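Local coordinates for protein 2-nitrobenzoate nitroreductase (Pseudomonas fluorescens, PDB 4Z85) that reduces 2-nitrobenzoate as a nitroreductase of the flavoredoxin family, probably with bound FMN as its flavin cofactor, at residues A[136-141]-A[162-167]; A[42-47]-A[57-62]. One frame throughout, in Å; residues are numbered along the deposited sequence.

Contact 1. Residues A[136-141]-A[162-167]; sequences PIAWEC and AMYFRE
Ile137–Cys141 and Ala162–Phe165 run antiparallel, their axes 4.6 Å apart at an angle of 160°, and five backbone hydrogen bonds join the two segments. Ala138 pairs with Tyr164 and Glu140 with Ala162 as hydrogen-bonded pairs; Ile137–Phe165 and Trp139–Met163 are the non-hydrogen-bonded ones between and beside them. Beyond the last strand residue, Arg166 N still reaches Pro136 O almost straight, at 3.0 Å. On the face of Ile137, Trp139, Met163 and Phe165, Met163 lies alongside Trp139, both side chains pointing the same way. Extended beyond CG (chi2 -173°), Met163 passes along the pyrrole end of the indole: CG meets Trp139 CD1 at 3.6 Å and CE reaches Trp139 NE1 at 3.5 Å. Its SD sits 4.4 Å from the centroid of the five-membered ring, an oblique Met-aromatic contact. An alanine in place of Met163 would probably open a gap beside the five-membered ring and leave CD1 and NE1 of the indole without their sulfur and methyl neighbours. Ile137 presents CG1, CG2 and CD1 to the Phe165 ring, with CG1 3.9 Å from CD2. On the reverse face Tyr164 brings CD2 to 4.2 Å from Ala138 CB. Glu140 touches Ala162 CB through OE1, while its carboxylate is held by Thr126 OG1 and Thr125 N, and on the other face the indole NE1 hydrogen-bonds to Ser21 of the second subunit. Segment 136-141 also pairs with strand 86-90, so this hairpin of 137-150 and 153-165 forms one part of the barrel wall, and Ala162–Tyr164 extend it through an antiparallel ladder with a strand of the second subunit.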
loop_
_atom_site.group_PDB
_atom_site.type_symbol
_atom_site.label_atom_id
_atom_site.label_comp_id
_atom_site.label_asym_id
_atom_site.label_seq_id
_atom_site.Cartn_x
_atom_site.Cartn_y
_atom_site.Cartn_z
ATOM N N PRO A 136 -3.389 16.938 -5.701
ATOM C CA PRO A 136 -4.114 16.471 -6.890
ATOM C C PRO A 136 -5.481 15.898 -6.540
ATOM O O PRO A 136 -6.470 16.123 -7.235
ATOM C CB PRO A 136 -3.194 15.391 -7.467
ATOM C CG PRO A 136 -2.348 14.935 -6.291
ATOM C CD PRO A 136 -2.168 16.151 -5.439
ATOM N N ILE A 137 -5.506 15.132 -5.456
ATOM C CA ILE A 137 -6.697 14.454 -4.966
ATOM C C ILE A 137 -6.591 14.467 -3.457
ATOM O O ILE A 137 -5.493 14.369 -2.917
ATOM C CB ILE A 137 -6.813 12.993 -5.483
ATOM C CG1 ILE A 137 -6.818 12.931 -7.020
ATOM C CG2 ILE A 137 -8.063 12.325 -4.936
ATOM C CD1 ILE A 137 -6.859 11.514 -7.570
ATOM N N ALA A 138 -7.722 14.605 -2.766
ATOM C CA ALA A 138 -7.734 14.518 -1.311
ATOM C C ALA A 138 -8.948 13.746 -0.835
ATOM O O ALA A 138 -10.020 13.842 -1.408
ATOM C CB ALA A 138 -7.705 15.913 -0.685
ATOM N N TRP A 139 -8.770 12.933 0.194
ATOM C CA TRP A 139 -9.872 12.247 0.845
ATOM C C TRP A 139 -10.225 13.003 2.121
ATOM O O TRP A 139 -9.369 13.229 2.976
ATOM C CB TRP A 139 -9.503 10.803 1.206
ATOM C CG TRP A 139 -9.266 9.858 0.078
ATOM C CD1 TRP A 139 -9.510 10.064 -1.254
ATOM C CD2 TRP A 139 -8.739 8.531 0.190
ATOM N NE1 TRP A 139 -9.174 8.938 -1.972
ATOM C CE2 TRP A 139 -8.705 7.983 -1.106
ATOM C CE3 TRP A 139 -8.287 7.753 1.270
ATOM C CZ2 TRP A 139 -8.224 6.695 -1.359
ATOM C CZ3 TRP A 139 -7.819 6.484 1.019
ATOM C CH2 TRP A 139 -7.789 5.962 -0.282
ATOM N N GLU A 140 -11.485 13.416 2.234
ATOM C CA GLU A 140 -12.029 13.924 3.482
ATOM C C GLU A 140 -12.491 12.726 4.303
ATOM O O GLU A 140 -13.382 11.963 3.869
ATOM C CB GLU A 140 -13.188 14.904 3.212
ATOM C CG GLU A 140 -12.774 16.073 2.302
ATOM C CD GLU A 140 -13.880 17.104 2.100
ATOM O OE1 GLU A 140 -15.007 16.875 2.589
ATOM O OE2 GLU A 140 -13.610 18.138 1.446
ATOM N N CYS A 141 -11.861 12.573 5.474
ATOM C CA CYS A 141 -11.988 11.362 6.276
ATOM C C CYS A 141 -12.441 11.585 7.702
ATOM O O CYS A 141 -12.123 12.601 8.338
ATOM C CB CYS A 141 -10.654 10.622 6.331
ATOM S SG CYS A 141 -9.906 10.321 4.726
ATOM N N ALA A 162 -15.755 11.914 1.792
ATOM C CA ALA A 162 -15.853 12.565 0.478
ATOM C C ALA A 162 -14.497 12.699 -0.183
ATOM O O ALA A 162 -13.484 12.541 0.472
ATOM C CB ALA A 162 -16.518 13.950 0.597
ATOM N N MET A 163 -14.475 12.982 -1.483
ATOM C CA MET A 163 -13.210 13.198 -2.186
ATOM C C MET A 163 -13.158 14.527 -2.940
ATOM O O MET A 163 -14.138 14.937 -3.563
ATOM C CB MET A 163 -12.950 12.063 -3.172
ATOM C CG MET A 163 -12.838 10.670 -2.557
ATOM S SD MET A 163 -12.327 9.473 -3.812
ATOM C CE MET A 163 -12.434 7.910 -2.914
ATOM N N TYR A 164 -12.005 15.184 -2.874
ATOM C CA TYR A 164 -11.680 16.324 -3.727
ATOM C C TYR A 164 -10.778 15.890 -4.880
ATOM O O TYR A 164 -9.797 15.182 -4.667
ATOM C CB TYR A 164 -10.983 17.422 -2.933
ATOM C CG TYR A 164 -10.205 18.369 -3.816
ATOM C CD1 TYR A 164 -10.851 19.386 -4.511
ATOM C CD2 TYR A 164 -8.830 18.236 -3.978
ATOM C CE1 TYR A 164 -10.153 20.247 -5.327
ATOM C CE2 TYR A 164 -8.122 19.094 -4.800
ATOM C CZ TYR A 164 -8.791 20.098 -5.468
ATOM O OH TYR A 164 -8.092 20.956 -6.279
ATOM N N PHE A 165 -11.100 16.330 -6.094
ATOM C CA PHE A 165 -10.227 16.131 -7.256
ATOM C C PHE A 165 -9.957 17.464 -7.953
ATOM O O PHE A 165 -10.881 18.262 -8.107
ATOM C CB PHE A 165 -10.852 15.196 -8.291
ATOM C CG PHE A 165 -11.342 13.893 -7.748
ATOM C CD1 PHE A 165 -12.597 13.797 -7.170
ATOM C CD2 PHE A 165 -10.572 12.743 -7.871
ATOM C CE1 PHE A 165 -13.061 12.587 -6.687
ATOM C CE2 PHE A 165 -11.038 11.529 -7.392
ATOM C CZ PHE A 165 -12.277 11.451 -6.803
ATOM N N ARG A 166 -8.716 17.701 -8.387
ATOM C CA ARG A 166 -8.473 18.739 -9.393
ATOM C C ARG A 166 -9.367 18.406 -10.581
ATOM O O ARG A 166 -9.506 17.244 -10.946
ATOM C CB ARG A 166 -6.997 18.800 -9.808
ATOM C CG ARG A 166 -6.055 19.269 -8.706
ATOM C CD ARG A 166 -4.613 19.340 -9.198
ATOM N NE ARG A 166 -4.451 20.369 -10.221
ATOM C CZ ARG A 166 -4.168 21.643 -9.964
ATOM N NH1 ARG A 166 -4.012 22.048 -8.708
ATOM N NH2 ARG A 166 -4.041 22.515 -10.960
ATOM N N GLU A 167 -10.003 19.412 -11.178
ATOM C CA GLU A 167 -11.031 19.136 -12.180
ATOM C C GLU A 167 -10.521 18.294 -13.342
ATOM O O GLU A 167 -11.243 17.448 -13.864
ATOM C CB GLU A 167 -11.628 20.441 -12.709
ATOM C CG GLU A 167 -13.133 20.493 -12.581
ATOM C CD GLU A 167 -13.698 21.847 -12.948
ATOM O OE1 GLU A 167 -13.291 22.392 -13.999
ATOM O OE2 GLU A 167 -14.542 22.363 -12.181
#

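Contact 2. Residues A[42-47]-A[57-62]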
loop_
_atom_site.group_PDB
_atom_site.type_symbol
_atom_site.label_atom_id
_atom_site.label_comp_id
_atom_site.label_asym_id
_atom_site.label_seq_id
_atom_site.Cartn_x
_atom_site.Cartn_y
_atom_site.Cartn_z
ATOM N N ALA A 42 1.874 15.342 7.743
ATOM C CA ALA A 42 2.904 14.313 7.857
ATOM C C ALA A 42 2.621 13.201 6.852
ATOM O O ALA A 42 1.475 12.784 6.710
ATOM C CB ALA A 42 2.967 13.752 9.260
ATOM N N PRO A 43 3.653 12.771 6.118
ATOM C CA PRO A 43 3.459 11.711 5.124
ATOM C C PRO A 43 3.679 10.315 5.693
ATOM O O PRO A 43 4.581 10.069 6.512
ATOM C CB PRO A 43 4.526 12.020 4.073
ATOM C CG PRO A 43 5.666 12.559 4.922
ATOM C CD PRO A 43 5.003 13.360 6.029
ATOM N N TYR A 44 2.871 9.377 5.210
ATOM C CA TYR A 44 2.963 7.979 5.635
ATOM C C TYR A 44 2.793 7.058 4.442
ATOM O O TYR A 44 1.840 7.224 3.701
ATOM C CB TYR A 44 1.876 7.646 6.653
ATOM C CG TYR A 44 1.934 8.493 7.887
ATOM C CD1 TYR A 44 2.755 8.138 8.940
ATOM C CD2 TYR A 44 1.182 9.651 7.984
ATOM C CE1 TYR A 44 2.829 8.922 10.085
ATOM C CE2 TYR A 44 1.248 10.444 9.120
ATOM C CZ TYR A 44 2.074 10.068 10.159
ATOM O OH TYR A 44 2.145 10.839 11.297
ATOM N N SER A 45 3.680 6.084 4.262
ATOM C CA SER A 45 3.500 5.137 3.162
ATOM C C SER A 45 3.193 3.714 3.655
ATOM O O SER A 45 3.060 2.803 2.847
ATOM C CB SER A 45 4.732 5.144 2.224
ATOM O OG SER A 45 5.861 4.530 2.821
ATOM N N ALA A 46 3.024 3.524 4.967
ATOM C CA ALA A 46 2.480 2.260 5.469
ATOM C C ALA A 46 0.967 2.414 5.451
ATOM O O ALA A 46 0.339 2.671 6.479
ATOM C CB ALA A 46 2.992 1.933 6.882
ATOM N N PHE A 47 0.401 2.300 4.254
ATOM C CA PHE A 47 -0.912 2.876 3.942
ATOM C C PHE A 47 -1.519 2.111 2.805
ATOM O O PHE A 47 -0.832 1.858 1.812
ATOM C CB PHE A 47 -0.741 4.356 3.553
ATOM C CG PHE A 47 -1.895 4.973 2.769
ATOM C CD1 PHE A 47 -3.200 4.948 3.252
ATOM C CD2 PHE A 47 -1.641 5.640 1.575
ATOM C CE1 PHE A 47 -4.232 5.571 2.540
ATOM C CE2 PHE A 47 -2.654 6.268 0.863
ATOM C CZ PHE A 47 -3.954 6.232 1.352
ATOM N N PHE A 57 -9.756 2.714 4.902
ATOM C CA PHE A 57 -8.323 2.549 4.638
ATOM C C PHE A 57 -7.571 2.458 5.965
ATOM O O PHE A 57 -8.118 2.768 7.025
ATOM C CB PHE A 57 -7.768 3.716 3.802
ATOM C CG PHE A 57 -7.931 5.042 4.470
ATOM C CD1 PHE A 57 -6.957 5.525 5.343
ATOM C CD2 PHE A 57 -9.079 5.794 4.263
ATOM C CE1 PHE A 57 -7.119 6.742 5.990
ATOM C CE2 PHE A 57 -9.260 7.019 4.915
ATOM C CZ PHE A 57 -8.274 7.495 5.772
ATOM N N VAL A 58 -6.299 2.067 5.900
ATOM C CA VAL A 58 -5.477 1.982 7.113
ATOM C C VAL A 58 -4.155 2.719 6.894
ATOM O O VAL A 58 -3.594 2.694 5.801
ATOM C CB VAL A 58 -5.233 0.494 7.536
ATOM C CG1 VAL A 58 -4.390 -0.287 6.504
ATOM C CG2 VAL A 58 -4.605 0.420 8.928
ATOM N N ILE A 59 -3.705 3.427 7.931
ATOM C CA ILE A 59 -2.367 4.030 7.957
ATOM C C ILE A 59 -1.687 3.615 9.248
ATOM O O ILE A 59 -2.263 3.788 10.312
ATOM C CB ILE A 59 -2.417 5.561 7.908
ATOM C CG1 ILE A 59 -3.181 6.034 6.667
ATOM C CG2 ILE A 59 -1.007 6.128 7.927
ATOM C CD1 ILE A 59 -3.486 7.512 6.663
ATOM N N ALA A 60 -0.475 3.075 9.175
ATOM C CA ALA A 60 0.255 2.771 10.408
ATOM C C ALA A 60 1.072 4.005 10.801
ATOM O O ALA A 60 1.792 4.550 9.974
ATOM C CB ALA A 60 1.146 1.537 10.226
ATOM N N VAL A 61 0.929 4.455 12.051
ATOM C CA VAL A 61 1.494 5.721 12.505
ATOM C C VAL A 61 2.275 5.518 13.806
ATOM O O VAL A 61 1.869 4.745 14.662
ATOM C CB VAL A 61 0.378 6.774 12.726
ATOM C CG1 VAL A 61 0.959 8.091 13.181
ATOM C CG2 VAL A 61 -0.446 6.967 11.448
ATOM N N ASP A 62 3.401 6.200 13.956
ATOM C CA ASP A 62 4.119 6.140 15.229
ATOM C C ASP A 62 3.567 7.153 16.236
ATOM O O ASP A 62 3.044 8.204 15.856
ATOM C CB ASP A 62 5.614 6.348 15.001
ATOM C CG ASP A 62 6.345 5.041 14.751
ATOM O OD1 ASP A 62 5.663 3.996 14.663
ATOM O OD2 ASP A 62 7.594 5.054 14.639
HETATM O O HOH W 1 3.794 9.506 13.346
HETATM O O HOH W 2 3.416 5.028 7.613
#
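Tyr44 lies across Ile59 and reaches on to Val61, and most of its side-chain atoms have a neighbour. CB rests on Ile59 CG2 at 3.5 Å, and CG stays near the same methyl. Further out, CD1 lies beside Ala60 O and CE1 meets Val61 CG1 at 3.7 Å, while Val61 CG2 stands over one ring face, offset toward the rim, in a CH-pi contact. Both Val61 methyls can reach the ring because CG1 is anti to the backbone N (chi1 -179°) and CG2 lies beside it. At the tip, Tyr44 OH lies 3.5 Å from Val61 CG1 and hydrogen-bonds to Thr77 OG1 and to a water that donates to Asp62 O. Ala46, the centre of an inverse gamma turn, accepts Ala60 N through its O at 2.8 Å. Beyond it Phe47 forms a non-hydrogen-bonded pair with Ile59; its CD1 packs on Ile59 CG1 at 3.6 Å, and Val58 O lies at the ring edge. The contact is thus mainly apolar, with one direct backbone bond; where the strands diverge toward Tyr44, one water bridges Ala46 N and Ala60 O and another carries the link from the Tyr44 hydroxyl to Asp62 O.

In the fold
Contacts 1 and 2 lie in two hairpins of one closed antiparallel barrel, their centres about 18 Å apart. Strands 55-62 and 153-165 are neighbours, so the hairpins join edge to edge, with contact 2 completed along the chain before contact 1 begins. Aromatic packing bridges them: Trp139 CZ3 lies 3.5 Å from Phe57 CD2 and 3.9 Å from Phe47 CZ, while Cys141 SG approaches Phe57 CE2 at 3.4 Å. Both contacts also reach the second subunit, which packs Val22 against Trp139 and Phe47. This barrel is consistent with the FMN-binding fold of flavin reductase-like proteins.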